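Local coordinates for putative capsid protein of prophage (Escherichia coli CFT073, PDB 3BQW), which probably forms the shell of a phage head as a prophage-encoded major capsid protein, although its function has not been established, at residues I22-F36 with R126-A140. Numbering follows the deposited sequence.
Sequences IAEFKFSPLFTTLFF and RRQINAIKARVEWLA
Residues 22-36 run along the long helix 113-146 and include the short helix 30-35, whose axis passes 8.5 Å from that of segment 126-140 at 67°. A long helix packed against a sheet is consistent with the spine helix of an HK97-like capsid fold. Here strand 327-338 also lies against it, through Val136 and Pro335. Two polar side chains of the long helix bind backbone of the N-terminal segment.

Lys133 is extended beyond CG and reaches the C-terminal end of helix 23-26. Its NZ donates to Glu24 O at 2.8 Å and to Phe27 O at 2.8 Å, with a weak bond to Phe25 O. Carbonyls around the end of this short helix gather on one ammonium, which probably suits its positive charge.

Glu24 and Arg126 form a long salt bridge, Glu24 OE2 to Arg126 NE at 3.9 Å, bridged by a water. Arg126 NH1 is hydrogen-bonded to Tyr16 OH. Phe25 CE1 touches Ile129 CG1 at 3.8 Å, the two side chains crossing at about a right angle.

Glu137 bends at chi2 (74°), which turns its carboxylate to the first turn of helix 30-35. Pro29 CB packs on Glu137 CD at 3.3 Å. Phe31 N donates to OE2 of Glu137 at 2.9 Å, so the acid of the neighbouring helix accepts from amides of the first turn. Glu137 OE1 takes Thr32 N on its syn lone pair, while Thr32 OG1 donates to it nearly along the C-O axis at 2.9 Å.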
loop_
_atom_site.group_PDB
_atom_site.type_symbol
_atom_site.label_atom_id
_atom_site.label_comp_id
_atom_site.label_asym_id
_atom_site.label_seq_id
_atom_site.Cartn_x
_atom_site.Cartn_y
_atom_site.Cartn_z
ATOM N N ILE A 22 16.030 6.315 -6.857
ATOM C CA ILE A 22 15.174 5.365 -7.565
ATOM C C ILE A 22 13.761 5.499 -6.979
ATOM O O ILE A 22 13.541 5.189 -5.812
ATOM C CB ILE A 22 15.752 3.918 -7.495
ATOM C CG1 ILE A 22 17.151 3.887 -8.149
ATOM C CG2 ILE A 22 14.833 2.907 -8.189
ATOM C CD1 ILE A 22 18.118 2.937 -7.497
ATOM N N ALA A 23 12.835 5.996 -7.806
ATOM C CA ALA A 23 11.455 6.304 -7.424
ATOM C C ALA A 23 10.788 5.128 -6.735
ATOM O O ALA A 23 10.109 5.301 -5.723
ATOM C CB ALA A 23 10.635 6.720 -8.670
ATOM N N GLU A 24 11.023 3.932 -7.271
ATOM C CA GLU A 24 10.447 2.698 -6.728
ATOM C C GLU A 24 10.850 2.496 -5.286
ATOM O O GLU A 24 10.157 1.813 -4.551
ATOM C CB GLU A 24 10.887 1.449 -7.527
ATOM C CG GLU A 24 10.289 1.339 -8.920
ATOM C CD GLU A 24 11.054 2.107 -9.976
ATOM O OE1 GLU A 24 11.964 2.916 -9.644
ATOM O OE2 GLU A 24 10.723 1.910 -11.161
ATOM N N PHE A 25 11.992 3.063 -4.900
ATOM C CA PHE A 25 12.502 2.899 -3.549
ATOM C C PHE A 25 12.081 4.060 -2.649
ATOM O O PHE A 25 11.732 3.835 -1.499
ATOM C CB PHE A 25 14.028 2.716 -3.541
ATOM C CG PHE A 25 14.529 1.560 -4.406
ATOM C CD1 PHE A 25 13.695 0.509 -4.781
ATOM C CD2 PHE A 25 15.853 1.516 -4.811
ATOM C CE1 PHE A 25 14.163 -0.536 -5.539
ATOM C CE2 PHE A 25 16.325 0.462 -5.577
ATOM C CZ PHE A 25 15.484 -0.563 -5.934
ATOM N N LYS A 26 12.075 5.287 -3.150
ATOM C CA LYS A 26 11.820 6.395 -2.251
ATOM C C LYS A 26 10.309 6.707 -2.045
ATOM O O LYS A 26 9.932 7.271 -1.009
ATOM C CB LYS A 26 12.658 7.628 -2.640
ATOM C CG LYS A 26 11.974 8.687 -3.451
ATOM C CD LYS A 26 12.939 9.860 -3.803
ATOM C CE LYS A 26 12.934 11.025 -2.776
ATOM N NZ LYS A 26 13.711 12.251 -3.284
ATOM N N PHE A 27 9.459 6.326 -3.005
ATOM C CA PHE A 27 8.021 6.577 -2.908
ATOM C C PHE A 27 7.231 5.293 -2.742
ATOM O O PHE A 27 7.675 4.227 -3.137
ATOM C CB PHE A 27 7.511 7.317 -4.149
ATOM C CG PHE A 27 8.325 8.527 -4.508
ATOM C CD1 PHE A 27 8.554 9.518 -3.574
ATOM C CD2 PHE A 27 8.843 8.678 -5.781
ATOM C CE1 PHE A 27 9.318 10.642 -3.893
ATOM C CE2 PHE A 27 9.600 9.797 -6.110
ATOM C CZ PHE A 27 9.835 10.780 -5.157
ATOM N N SER A 28 6.049 5.440 -2.157
ATOM C CA SER A 28 5.086 4.364 -1.943
ATOM C C SER A 28 3.697 4.812 -2.402
ATOM O O SER A 28 3.428 6.007 -2.552
ATOM C CB SER A 28 5.003 4.008 -0.453
ATOM O OG SER A 28 6.217 3.460 -0.010
ATOM N N PRO A 29 2.802 3.851 -2.643
ATOM C CA PRO A 29 1.452 4.182 -3.055
ATOM C C PRO A 29 0.697 5.085 -2.069
ATOM O O PRO A 29 1.145 5.325 -0.932
ATOM C CB PRO A 29 0.804 2.810 -3.166
ATOM C CG PRO A 29 1.887 1.918 -3.421
ATOM C CD PRO A 29 3.013 2.403 -2.629
ATOM N N LEU A 30 -0.443 5.582 -2.514
ATOM C CA LEU A 30 -1.133 6.678 -1.839
ATOM C C LEU A 30 -1.582 6.420 -0.386
ATOM O O LEU A 30 -1.301 7.216 0.480
ATOM C CB LEU A 30 -2.338 7.121 -2.670
ATOM C CG LEU A 30 -3.101 8.358 -2.149
ATOM C CD1 LEU A 30 -2.266 9.578 -2.272
ATOM C CD2 LEU A 30 -4.465 8.499 -2.845
ATOM N N PHE A 31 -2.329 5.345 -0.141
ATOM C CA PHE A 31 -2.838 5.060 1.212
ATOM C C PHE A 31 -1.691 4.832 2.188
ATOM O O PHE A 31 -1.713 5.355 3.309
ATOM C CB PHE A 31 -3.804 3.892 1.203
ATOM C CG PHE A 31 -5.189 4.263 0.754
ATOM C CD1 PHE A 31 -5.448 4.598 -0.582
ATOM C CD2 PHE A 31 -6.242 4.312 1.667
ATOM C CE1 PHE A 31 -6.752 4.939 -1.003
ATOM C CE2 PHE A 31 -7.546 4.666 1.249
ATOM C CZ PHE A 31 -7.792 4.972 -0.087
ATOM N N THR A 32 -0.657 4.119 1.727
ATOM C CA THR A 32 0.540 3.946 2.506
ATOM C C THR A 32 1.165 5.301 2.874
ATOM O O THR A 32 1.481 5.572 4.057
ATOM C CB THR A 32 1.542 3.091 1.780
ATOM O OG1 THR A 32 0.937 1.821 1.464
ATOM C CG2 THR A 32 2.802 2.901 2.649
ATOM N N THR A 33 1.290 6.163 1.878
ATOM C CA THR A 33 1.890 7.456 2.077
ATOM C C THR A 33 1.070 8.385 2.986
ATOM O O THR A 33 1.630 9.105 3.796
ATOM C CB THR A 33 2.145 8.114 0.719
ATOM O OG1 THR A 33 3.024 7.261 -0.041
ATOM C CG2 THR A 33 2.801 9.503 0.895
ATOM N N LEU A 34 -0.246 8.412 2.825
ATOM C CA LEU A 34 -1.063 9.321 3.606
ATOM C C LEU A 34 -1.236 8.819 5.031
ATOM O O LEU A 34 -1.135 9.597 5.989
ATOM C CB LEU A 34 -2.444 9.496 2.961
ATOM C CG LEU A 34 -2.489 10.310 1.669
ATOM C CD1 LEU A 34 -3.852 10.223 1.040
ATOM C CD2 LEU A 34 -2.110 11.743 1.951
ATOM N N PHE A 35 -1.493 7.518 5.171
ATOM C CA PHE A 35 -2.052 6.996 6.406
ATOM C C PHE A 35 -1.152 5.997 7.144
ATOM O O PHE A 35 -1.422 5.669 8.299
ATOM C CB PHE A 35 -3.450 6.380 6.112
ATOM C CG PHE A 35 -4.422 7.348 5.490
ATOM C CD1 PHE A 35 -4.714 8.564 6.119
ATOM C CD2 PHE A 35 -5.072 7.041 4.307
ATOM C CE1 PHE A 35 -5.598 9.472 5.559
ATOM C CE2 PHE A 35 -5.968 7.941 3.737
ATOM C CZ PHE A 35 -6.239 9.159 4.365
ATOM N N PHE A 36 -0.106 5.505 6.477
ATOM C CA PHE A 36 0.836 4.556 7.065
ATOM C C PHE A 36 2.277 4.894 6.693
ATOM O O PHE A 36 3.047 4.000 6.301
ATOM C CB PHE A 36 0.526 3.130 6.609
ATOM C CG PHE A 36 -0.892 2.704 6.842
ATOM C CD1 PHE A 36 -1.251 2.034 7.994
ATOM C CD2 PHE A 36 -1.877 2.972 5.884
ATOM C CE1 PHE A 36 -2.575 1.646 8.195
ATOM C CE2 PHE A 36 -3.179 2.604 6.083
ATOM C CZ PHE A 36 -3.539 1.936 7.240
ATOM N N ARG A 126 13.817 -3.880 -8.525
ATOM C CA ARG A 126 12.793 -2.836 -8.568
ATOM C C ARG A 126 11.383 -3.420 -8.656
ATOM O O ARG A 126 10.461 -2.911 -8.053
ATOM C CB ARG A 126 13.014 -1.847 -9.732
ATOM C CG ARG A 126 14.187 -0.880 -9.512
ATOM C CD ARG A 126 14.212 0.289 -10.509
ATOM N NE ARG A 126 13.962 -0.083 -11.909
ATOM C CZ ARG A 126 14.884 -0.504 -12.770
ATOM N NH1 ARG A 126 16.157 -0.629 -12.417
ATOM N NH2 ARG A 126 14.528 -0.810 -14.011
ATOM N N ARG A 127 11.238 -4.478 -9.430
ATOM C CA ARG A 127 9.955 -5.152 -9.629
ATOM C C ARG A 127 9.523 -5.879 -8.342
ATOM O O ARG A 127 8.344 -5.899 -7.996
ATOM C CB ARG A 127 10.145 -6.102 -10.812
ATOM C CG ARG A 127 9.062 -7.073 -11.163
ATOM C CD ARG A 127 9.508 -7.860 -12.440
ATOM N NE ARG A 127 9.603 -6.954 -13.597
ATOM C CZ ARG A 127 10.706 -6.640 -14.290
ATOM N NH1 ARG A 127 11.907 -7.169 -14.027
ATOM N NH2 ARG A 127 10.597 -5.782 -15.298
ATOM N N GLN A 128 10.488 -6.451 -7.622
ATOM C CA GLN A 128 10.202 -7.101 -6.339
ATOM C C GLN A 128 9.758 -6.115 -5.248
ATOM O O GLN A 128 8.824 -6.371 -4.514
ATOM C CB GLN A 128 11.393 -7.942 -5.883
ATOM C CG GLN A 128 11.520 -9.202 -6.694
ATOM C CD GLN A 128 12.878 -9.842 -6.572
ATOM O OE1 GLN A 128 13.689 -9.470 -5.720
ATOM N NE2 GLN A 128 13.146 -10.802 -7.439
ATOM N N ILE A 129 10.413 -4.964 -5.163
ATOM C CA ILE A 129 9.964 -3.912 -4.242
ATOM C C ILE A 129 8.572 -3.392 -4.623
ATOM O O ILE A 129 7.747 -3.151 -3.760
ATOM C CB ILE A 129 10.974 -2.754 -4.177
ATOM C CG1 ILE A 129 12.313 -3.250 -3.617
ATOM C CG2 ILE A 129 10.437 -1.614 -3.320
ATOM C CD1 ILE A 129 12.246 -3.852 -2.258
ATOM N N ASN A 130 8.306 -3.239 -5.912
ATOM C CA ASN A 130 7.012 -2.804 -6.362
ATOM C C ASN A 130 5.950 -3.777 -5.883
ATOM O O ASN A 130 4.862 -3.360 -5.550
ATOM C CB ASN A 130 6.910 -2.733 -7.905
ATOM C CG ASN A 130 7.639 -1.539 -8.526
ATOM O OD1 ASN A 130 7.824 -1.517 -9.745
ATOM N ND2 ASN A 130 8.050 -0.559 -7.724
ATOM N N ALA A 131 6.243 -5.073 -5.936
ATOM C CA ALA A 131 5.282 -6.090 -5.553
ATOM C C ALA A 131 5.039 -6.105 -4.040
ATOM O O ALA A 131 3.918 -6.365 -3.590
ATOM C CB ALA A 131 5.743 -7.447 -6.019
ATOM N N ILE A 132 6.102 -5.887 -3.263
ATOM C CA ILE A 132 5.998 -5.811 -1.821
ATOM C C ILE A 132 5.191 -4.571 -1.444
ATOM O O ILE A 132 4.354 -4.647 -0.557
ATOM C CB ILE A 132 7.398 -5.819 -1.127
ATOM C CG1 ILE A 132 8.096 -7.185 -1.324
ATOM C CG2 ILE A 132 7.292 -5.538 0.385
ATOM C CD1 ILE A 132 9.676 -7.105 -1.339
ATOM N N LYS A 133 5.447 -3.435 -2.110
ATOM C CA LYS A 133 4.737 -2.193 -1.805
ATOM C C LYS A 133 3.250 -2.255 -2.214
ATOM O O LYS A 133 2.413 -1.625 -1.578
ATOM C CB LYS A 133 5.415 -0.985 -2.446
ATOM C CG LYS A 133 6.695 -0.599 -1.755
ATOM C CD LYS A 133 7.206 0.722 -2.135
ATOM C CE LYS A 133 8.515 1.059 -1.362
ATOM N NZ LYS A 133 9.214 2.225 -1.996
ATOM N N ALA A 134 2.969 -3.007 -3.271
ATOM C CA ALA A 134 1.635 -3.287 -3.751
ATOM C C ALA A 134 0.836 -4.124 -2.759
ATOM O O ALA A 134 -0.314 -3.817 -2.485
ATOM C CB ALA A 134 1.709 -3.997 -5.103
ATOM N N ARG A 135 1.446 -5.170 -2.205
ATOM C CA ARG A 135 0.810 -5.932 -1.125
ATOM C C ARG A 135 0.531 -5.051 0.079
ATOM O O ARG A 135 -0.531 -5.128 0.666
ATOM C CB ARG A 135 1.658 -7.145 -0.721
ATOM C CG ARG A 135 1.203 -7.853 0.601
ATOM C CD ARG A 135 0.168 -8.871 0.333
ATOM N NE ARG A 135 0.718 -9.805 -0.630
ATOM C CZ ARG A 135 0.021 -10.628 -1.403
ATOM N NH1 ARG A 135 -1.324 -10.686 -1.331
ATOM N NH2 ARG A 135 0.698 -11.415 -2.256
ATOM N N VAL A 136 1.485 -4.222 0.455
ATOM C CA VAL A 136 1.287 -3.315 1.555
ATOM C C VAL A 136 0.119 -2.347 1.308
ATOM O O VAL A 136 -0.655 -2.078 2.232
ATOM C CB VAL A 136 2.588 -2.543 1.896
ATOM C CG1 VAL A 136 2.333 -1.448 2.908
ATOM C CG2 VAL A 136 3.635 -3.487 2.431
ATOM N N GLU A 137 -0.012 -1.837 0.083
ATOM C CA GLU A 137 -1.078 -0.878 -0.253
ATOM C C GLU A 137 -2.422 -1.552 -0.226
ATOM O O GLU A 137 -3.403 -0.941 0.209
ATOM C CB GLU A 137 -0.845 -0.230 -1.628
ATOM C CG GLU A 137 -1.912 0.755 -2.126
ATOM C CD GLU A 137 -1.899 2.100 -1.418
ATOM O OE1 GLU A 137 -1.171 2.254 -0.418
ATOM O OE2 GLU A 137 -2.673 3.015 -1.826
ATOM N N TRP A 138 -2.466 -2.793 -0.708
ATOM C CA TRP A 138 -3.658 -3.618 -0.663
ATOM C C TRP A 138 -4.104 -3.797 0.786
ATOM O O TRP A 138 -5.252 -3.589 1.114
ATOM C CB TRP A 138 -3.375 -4.976 -1.314
ATOM C CG TRP A 138 -4.513 -5.917 -1.299
ATOM C CD1 TRP A 138 -5.682 -5.809 -2.015
ATOM C CD2 TRP A 138 -4.618 -7.130 -0.542
ATOM N NE1 TRP A 138 -6.499 -6.866 -1.736
ATOM C CE2 TRP A 138 -5.869 -7.698 -0.840
ATOM C CE3 TRP A 138 -3.774 -7.786 0.373
ATOM C CZ2 TRP A 138 -6.301 -8.915 -0.266
ATOM C CZ3 TRP A 138 -4.185 -8.991 0.932
ATOM C CH2 TRP A 138 -5.453 -9.535 0.628
ATOM N N LEU A 139 -3.157 -4.163 1.650
ATOM C CA LEU A 139 -3.419 -4.281 3.060
ATOM C C LEU A 139 -3.873 -2.942 3.656
ATOM O O LEU A 139 -4.787 -2.927 4.437
ATOM C CB LEU A 139 -2.177 -4.810 3.790
ATOM C CG LEU A 139 -1.864 -6.295 3.597
ATOM C CD1 LEU A 139 -0.493 -6.652 4.214
ATOM C CD2 LEU A 139 -2.950 -7.156 4.153
ATOM N N ALA A 140 -3.234 -1.835 3.281
ATOM C CA ALA A 140 -3.594 -0.490 3.763
ATOM C C ALA A 140 -5.033 -0.066 3.391
ATOM O O ALA A 140 -5.818 0.382 4.249
ATOM C CB ALA A 140 -2.580 0.549 3.236
HETATM O O HOH W 1 7.756 0.826 -5.634
HETATM O O HOH W 2 11.142 -0.592 -12.318
HETATM O O HOH W 3 3.049 0.410 0.089
#